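Carbohydrate-binding protein (Flavonifractor plautii, PDB 6N1B) is an N-acetylgalactosamine deacetylase that probably removes the acetyl group from the terminal sugar of the blood group A antigen. Local coordinates at residues Q51-D56 / Q333-S338; S357-D362 / R385-G390. All coordinates share one frame; numbering follows the deposited sequence.

In the fold
Five antiparallel sheets of three or four strands, following one another along the chain, are consistent with a five-bladed beta-propeller. Interaction 1 joins two of them, setting strand 52-60, at the edge of one sheet, against 333-342, an outermost strand of the sheet made of 30-31, 385-395, 351-361 and 333-342. Interaction 2 lies within that sheet, pairing strand 351-361 with 385-395, whose other neighbour is the N-terminal strand 30-31. Interaction 1 is complete before interaction 2 begins along the chain, and their centres are about 9 Å apart. Strands 333-342 and 351-361 are neighbours, and S357 OG reaches R336 O. Together the contacts run from a calcium site to side chains around the glycan pocket.

Interaction 1 of 2, residues Q51-D56 / Q333-S338; sequences QVTHPD and QIYRSS. With CA (calcium ion), chain D.
R336 lays its aliphatic chain across the imidazole of H54, with CD 3.5 Å from the ring centroid as a CH-pi contact over one face. The guanidinium lies almost parallel to the ring, 10° between planes, and its NH1 carries two bonds. One, 2.9 Å from NH1 to P55 O, is bent; the other, 2.8 Å from NH1 to D56 OD1, is straighter and forms a salt bridge. S338 OG, anti to its own N (chi1 180°), donates to the same OD1 from the opposite face of the carboxylate at 3.0 Å, while also meeting V57 N. These two donors, with M123 N on OD2, should restrain the carboxylate as it chelates calcium, 2.4 Å from OD1 and 2.6 Å from OD2.

The watery side is the metal's, where four bound waters complete the calcium shell with D122 and D274. The other end is looser, T53 OG1 meeting Y335 CD2 obliquely at 3.4 Å. Y335 sends its hydroxyl to W271, and its side chain comes within about 4 Å of the bound alpha-D-galactopyranose. The strands run roughly parallel, 24° apart, in separate sheets: 52-60 pairs with 67-75, and 333-342 with 351-361, whose S357 packs against P55 and Y335.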
loop_
_atom_site.group_PDB
_atom_site.type_symbol
_atom_site.label_atom_id
_atom_site.label_comp_id
_atom_site.label_asym_id
_atom_site.label_seq_id
_atom_site.Cartn_x
_atom_site.Cartn_y
_atom_site.Cartn_z
ATOM N N GLN A 51 -3.577 -11.060 -11.456
ATOM C CA GLN A 51 -2.408 -10.866 -10.619
ATOM C C GLN A 51 -2.370 -9.387 -10.115
ATOM O O GLN A 51 -2.552 -8.484 -10.931
ATOM C CB GLN A 51 -1.124 -11.262 -11.334
ATOM C CG GLN A 51 -1.077 -12.737 -11.741
ATOM C CD GLN A 51 0.211 -13.064 -12.397
ATOM O OE1 GLN A 51 1.252 -12.944 -11.723
ATOM N NE2 GLN A 51 0.198 -13.429 -13.673
ATOM N N VAL A 52 -2.078 -9.262 -8.813
ATOM C CA VAL A 52 -2.295 -8.007 -8.144
ATOM C C VAL A 52 -1.277 -7.893 -6.994
ATOM O O VAL A 52 -0.799 -8.891 -6.447
ATOM C CB VAL A 52 -3.716 -7.851 -7.578
ATOM C CG1 VAL A 52 -4.757 -7.658 -8.705
ATOM C CG2 VAL A 52 -4.110 -9.045 -6.706
ATOM N N THR A 53 -0.976 -6.591 -6.639
ATOM C CA THR A 53 -0.060 -6.306 -5.528
ATOM C C THR A 53 -0.385 -5.004 -4.877
ATOM O O THR A 53 -1.179 -4.200 -5.380
ATOM C CB THR A 53 1.425 -6.372 -6.098
ATOM O OG1 THR A 53 2.312 -6.497 -5.006
ATOM C CG2 THR A 53 1.731 -5.141 -6.896
ATOM N N HIS A 54 0.311 -4.812 -3.764
ATOM C CA HIS A 54 0.308 -3.509 -3.109
ATOM C C HIS A 54 -1.091 -2.928 -2.823
ATOM O O HIS A 54 -1.482 -1.858 -3.301
ATOM C CB HIS A 54 1.170 -2.515 -3.869
ATOM C CG HIS A 54 1.634 -1.289 -3.131
ATOM N ND1 HIS A 54 0.860 -0.251 -2.605
ATOM C CD2 HIS A 54 2.973 -1.005 -2.966
ATOM C CE1 HIS A 54 1.770 0.634 -2.113
ATOM N NE2 HIS A 54 3.000 0.177 -2.302
ATOM N N PRO A 55 -1.870 -3.681 -2.023
ATOM C CA PRO A 55 -3.128 -3.155 -1.623
ATOM C C PRO A 55 -2.942 -1.962 -0.683
ATOM O O PRO A 55 -1.998 -1.958 0.099
ATOM C CB PRO A 55 -3.824 -4.292 -0.890
ATOM C CG PRO A 55 -2.637 -5.010 -0.271
ATOM C CD PRO A 55 -1.550 -4.942 -1.313
ATOM N N ASP A 56 -3.985 -1.125 -0.608
ATOM C CA ASP A 56 -4.150 -0.179 0.492
ATOM C C ASP A 56 -5.647 -0.094 0.865
ATOM O O ASP A 56 -6.444 0.250 -0.053
ATOM C CB ASP A 56 -3.546 1.184 0.195
ATOM C CG ASP A 56 -3.310 1.918 1.509
ATOM O OD1 ASP A 56 -2.651 1.370 2.416
ATOM O OD2 ASP A 56 -3.893 3.045 1.684
ATOM N N GLN A 333 8.427 -13.952 -1.431
ATOM C CA GLN A 333 8.613 -12.783 -0.564
ATOM C C GLN A 333 7.260 -12.308 -0.092
ATOM O O GLN A 333 6.267 -12.523 -0.840
ATOM C CB GLN A 333 9.369 -11.671 -1.286
ATOM C CG GLN A 333 8.572 -10.851 -2.236
ATOM C CD GLN A 333 9.398 -10.027 -3.184
ATOM O OE1 GLN A 333 10.361 -9.211 -2.680
ATOM N NE2 GLN A 333 9.152 -10.080 -4.413
ATOM N N ILE A 334 7.245 -11.634 1.076
ATOM C CA ILE A 334 6.099 -10.846 1.412
ATOM C C ILE A 334 6.281 -9.467 0.861
ATOM O O ILE A 334 7.388 -8.868 1.008
ATOM C CB ILE A 334 5.803 -10.822 2.907
ATOM C CG1 ILE A 334 5.774 -12.234 3.517
ATOM C CG2 ILE A 334 4.578 -10.065 3.195
ATOM C CD1 ILE A 334 4.759 -13.133 2.924
ATOM N N TYR A 335 5.273 -8.970 0.163
ATOM C CA TYR A 335 5.325 -7.671 -0.500
ATOM C C TYR A 335 4.498 -6.647 0.319
ATOM O O TYR A 335 4.092 -6.915 1.434
ATOM C CB TYR A 335 4.876 -7.798 -1.997
ATOM C CG TYR A 335 5.641 -6.900 -2.936
ATOM C CD1 TYR A 335 6.967 -7.319 -3.285
ATOM C CD2 TYR A 335 5.206 -5.706 -3.448
ATOM C CE1 TYR A 335 7.757 -6.495 -4.107
ATOM C CE2 TYR A 335 5.964 -4.873 -4.229
ATOM C CZ TYR A 335 7.287 -5.311 -4.554
ATOM O OH TYR A 335 8.104 -4.451 -5.311
ATOM N N ARG A 336 4.322 -5.455 -0.249
ATOM C CA ARG A 336 3.728 -4.397 0.520
ATOM C C ARG A 336 2.381 -4.726 1.050
ATOM O O ARG A 336 1.553 -5.311 0.334
ATOM C CB ARG A 336 3.704 -3.126 -0.358
ATOM C CG ARG A 336 3.404 -1.843 0.443
ATOM C CD ARG A 336 1.928 -1.451 0.641
ATOM N NE ARG A 336 1.917 -0.053 1.114
ATOM C CZ ARG A 336 0.808 0.647 1.383
ATOM N NH1 ARG A 336 -0.384 0.091 1.309
ATOM N NH2 ARG A 336 0.931 1.873 1.839
ATOM N N SER A 337 2.134 -4.390 2.301
ATOM C CA SER A 337 0.935 -4.810 3.010
ATOM C C SER A 337 0.245 -3.606 3.612
ATOM O O SER A 337 0.894 -2.579 3.918
ATOM C CB SER A 337 1.326 -5.835 4.032
ATOM O OG SER A 337 1.944 -6.980 3.368
ATOM N N SER A 338 -1.058 -3.653 3.812
ATOM C CA SER A 338 -1.868 -2.616 4.423
ATOM C C SER A 338 -2.554 -3.174 5.637
ATOM O O SER A 338 -2.876 -4.326 5.679
ATOM C CB SER A 338 -2.839 -2.100 3.372
ATOM O OG SER A 338 -3.678 -1.090 3.868
HETATM CA CA CA D . -2.632 3.302 3.904
HETATM O O HOH W 1 -3.407 1.886 5.604
HETATM O O HOH W 2 -5.397 3.277 4.132
HETATM O O HOH W 3 -1.683 4.914 5.406
HETATM O O HOH W 4 -3.549 5.539 3.545
#

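Interaction 2 of 2, residues S357-D362 / R385-G390; sequences SALQKD and RIWRIG
L359 and W387 both turn CG beside their own backbone N (chi1 -70° and -52°), and from facing positions in the sheet the two side chains rise next to each other in the same direction. The leucine CD2 then sits over the six-membered ring of the indole, 3.5 Å from its centroid and 7° off the normal, a CH-pi contact. The second methyl, CD1, reaches W387 CE3 at 3.6 Å, so both branches of the fork rest on the same face of the indole. On the same side of the sheet, R385 runs extended along the leucine, its CD 4.0 Å from L359 CD2, and at the far end S357 CB meets I389 CG1.

The backbones pair antiparallel. A358 and R388 form one hydrogen-bonded pair, with A358 N 2.9 Å from R388 O, and Q360 and I386 form the next, with Q360 N 3.0 Å from I386 O; each pair also has its reciprocal bond. L359 with W387 is the non-hydrogen-bonded pair between them, and there L359 CA sends a CA-H...O contact to I386 O at 3.1 Å. Toward the chain surface a water accepts from both D362 N and R385 NE, 3.2 Å from that NE.

W387 also meets Y335 edge-to-face and stands about 5 Å from the bound galactose units. The apolar contact with L359, flanked by regular backbone bonds, probably contributes, with Y335, to holding the indole beside the sugar site, while water bridges the more polar end.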
loop_
_atom_site.group_PDB
_atom_site.type_symbol
_atom_site.label_atom_id
_atom_site.label_comp_id
_atom_site.label_asym_id
_atom_site.label_seq_id
_atom_site.Cartn_x
_atom_site.Cartn_y
_atom_site.Cartn_z
ATOM N N SER A 357 0.268 -8.440 0.325
ATOM C CA SER A 357 0.601 -8.969 -0.977
ATOM C C SER A 357 1.834 -9.828 -0.908
ATOM O O SER A 357 2.635 -9.717 0.073
ATOM C CB SER A 357 0.650 -7.878 -2.027
ATOM O OG SER A 357 1.743 -6.957 -1.850
ATOM N N ALA A 358 1.974 -10.738 -1.865
ATOM C CA ALA A 358 3.115 -11.657 -1.879
ATOM C C ALA A 358 3.278 -12.200 -3.287
ATOM O O ALA A 358 2.478 -11.959 -4.176
ATOM C CB ALA A 358 2.953 -12.754 -0.850
ATOM N N LEU A 359 4.384 -12.930 -3.455
ATOM C CA LEU A 359 4.711 -13.570 -4.751
ATOM C C LEU A 359 5.117 -15.019 -4.493
ATOM O O LEU A 359 5.721 -15.316 -3.477
ATOM C CB LEU A 359 5.882 -12.852 -5.447
ATOM C CG LEU A 359 5.625 -11.466 -5.987
ATOM C CD1 LEU A 359 5.627 -10.379 -4.934
ATOM C CD2 LEU A 359 6.615 -11.154 -7.052
ATOM N N GLN A 360 4.796 -15.844 -5.529
ATOM C CA GLN A 360 5.234 -17.217 -5.607
ATOM C C GLN A 360 6.332 -17.293 -6.590
ATOM O O GLN A 360 6.275 -16.724 -7.703
ATOM C CB GLN A 360 4.070 -18.131 -5.997
ATOM C CG GLN A 360 4.482 -19.600 -5.986
ATOM C CD GLN A 360 3.369 -20.604 -6.228
ATOM O OE1 GLN A 360 2.185 -20.254 -6.258
ATOM N NE2 GLN A 360 3.808 -21.871 -6.447
ATOM N N LYS A 361 7.413 -18.035 -6.242
ATOM C CA LYS A 361 8.577 -18.239 -7.138
ATOM C C LYS A 361 8.390 -19.397 -8.135
ATOM O O LYS A 361 7.670 -20.328 -7.913
ATOM C CB LYS A 361 9.862 -18.431 -6.369
ATOM C CG LYS A 361 9.806 -19.590 -5.385
ATOM C CD LYS A 361 11.149 -19.729 -4.643
ATOM C CE LYS A 361 10.878 -20.378 -3.335
ATOM N NZ LYS A 361 10.327 -21.690 -3.474
ATOM N N ASP A 362 9.155 -19.290 -9.216
ATOM C CA ASP A 362 9.358 -20.461 -10.077
ATOM C C ASP A 362 8.092 -21.019 -10.691
ATOM O O ASP A 362 7.842 -22.213 -10.786
ATOM C CB ASP A 362 10.180 -21.548 -9.405
ATOM C CG ASP A 362 11.533 -21.062 -8.998
ATOM O OD1 ASP A 362 12.221 -20.385 -9.765
ATOM O OD2 ASP A 362 11.884 -21.407 -7.890
ATOM N N ARG A 385 7.019 -15.477 -11.775
ATOM C CA ARG A 385 6.448 -15.501 -10.443
ATOM C C ARG A 385 4.954 -15.107 -10.631
ATOM O O ARG A 385 4.586 -14.703 -11.732
ATOM C CB ARG A 385 7.181 -14.391 -9.577
ATOM C CG ARG A 385 8.662 -14.609 -9.461
ATOM C CD ARG A 385 9.340 -13.584 -8.578
ATOM N NE ARG A 385 10.765 -13.900 -8.530
ATOM C CZ ARG A 385 11.736 -13.022 -8.494
ATOM N NH1 ARG A 385 11.543 -11.723 -8.492
ATOM N NH2 ARG A 385 12.968 -13.526 -8.583
ATOM N N ILE A 386 4.199 -15.296 -9.572
ATOM C CA ILE A 386 2.786 -14.917 -9.569
ATOM C C ILE A 386 2.562 -13.978 -8.385
ATOM O O ILE A 386 3.017 -14.186 -7.287
ATOM C CB ILE A 386 1.853 -16.137 -9.455
ATOM C CG1 ILE A 386 1.919 -17.033 -10.672
ATOM C CG2 ILE A 386 0.402 -15.741 -9.202
ATOM C CD1 ILE A 386 1.212 -16.503 -11.924
ATOM N N TRP A 387 1.819 -12.901 -8.664
ATOM C CA TRP A 387 1.511 -11.837 -7.703
ATOM C C TRP A 387 0.073 -11.966 -7.197
ATOM O O TRP A 387 -0.863 -11.898 -8.048
ATOM C CB TRP A 387 1.660 -10.437 -8.328
ATOM C CG TRP A 387 2.955 -10.117 -9.024
ATOM C CD1 TRP A 387 3.402 -10.609 -10.175
ATOM C CD2 TRP A 387 3.957 -9.152 -8.570
ATOM N NE1 TRP A 387 4.613 -10.002 -10.573
ATOM C CE2 TRP A 387 4.976 -9.122 -9.561
ATOM C CE3 TRP A 387 4.049 -8.341 -7.476
ATOM C CZ2 TRP A 387 6.063 -8.276 -9.494
ATOM C CZ3 TRP A 387 5.196 -7.513 -7.345
ATOM C CH2 TRP A 387 6.160 -7.504 -8.363
ATOM N N ARG A 388 -0.141 -12.035 -5.888
ATOM C CA ARG A 388 -1.493 -12.016 -5.336
ATOM C C ARG A 388 -1.547 -11.214 -4.027
ATOM O O ARG A 388 -0.518 -10.864 -3.411
ATOM C CB ARG A 388 -1.952 -13.477 -4.957
ATOM C CG ARG A 388 -1.986 -14.517 -6.046
ATOM C CD ARG A 388 -2.984 -14.212 -7.160
ATOM N NE ARG A 388 -2.960 -15.336 -8.078
ATOM C CZ ARG A 388 -3.470 -15.341 -9.282
ATOM N NH1 ARG A 388 -4.092 -14.256 -9.777
ATOM N NH2 ARG A 388 -3.363 -16.450 -10.040
ATOM N N ILE A 389 -2.790 -10.973 -3.580
ATOM C CA ILE A 389 -3.095 -10.331 -2.292
ATOM C C ILE A 389 -3.916 -11.273 -1.460
ATOM O O ILE A 389 -4.957 -11.793 -1.929
ATOM C CB ILE A 389 -3.926 -9.016 -2.512
ATOM C CG1 ILE A 389 -3.086 -7.981 -3.258
ATOM C CG2 ILE A 389 -4.414 -8.470 -1.189
ATOM C CD1 ILE A 389 -3.942 -6.833 -3.864
ATOM N N GLY A 390 -3.463 -11.478 -0.221
ATOM C CA GLY A 390 -4.151 -12.270 0.786
ATOM C C GLY A 390 -4.356 -11.535 2.101
ATOM O O GLY A 390 -4.330 -10.301 2.088
HETATM O O HOH W 5 11.300 -16.943 -9.268
#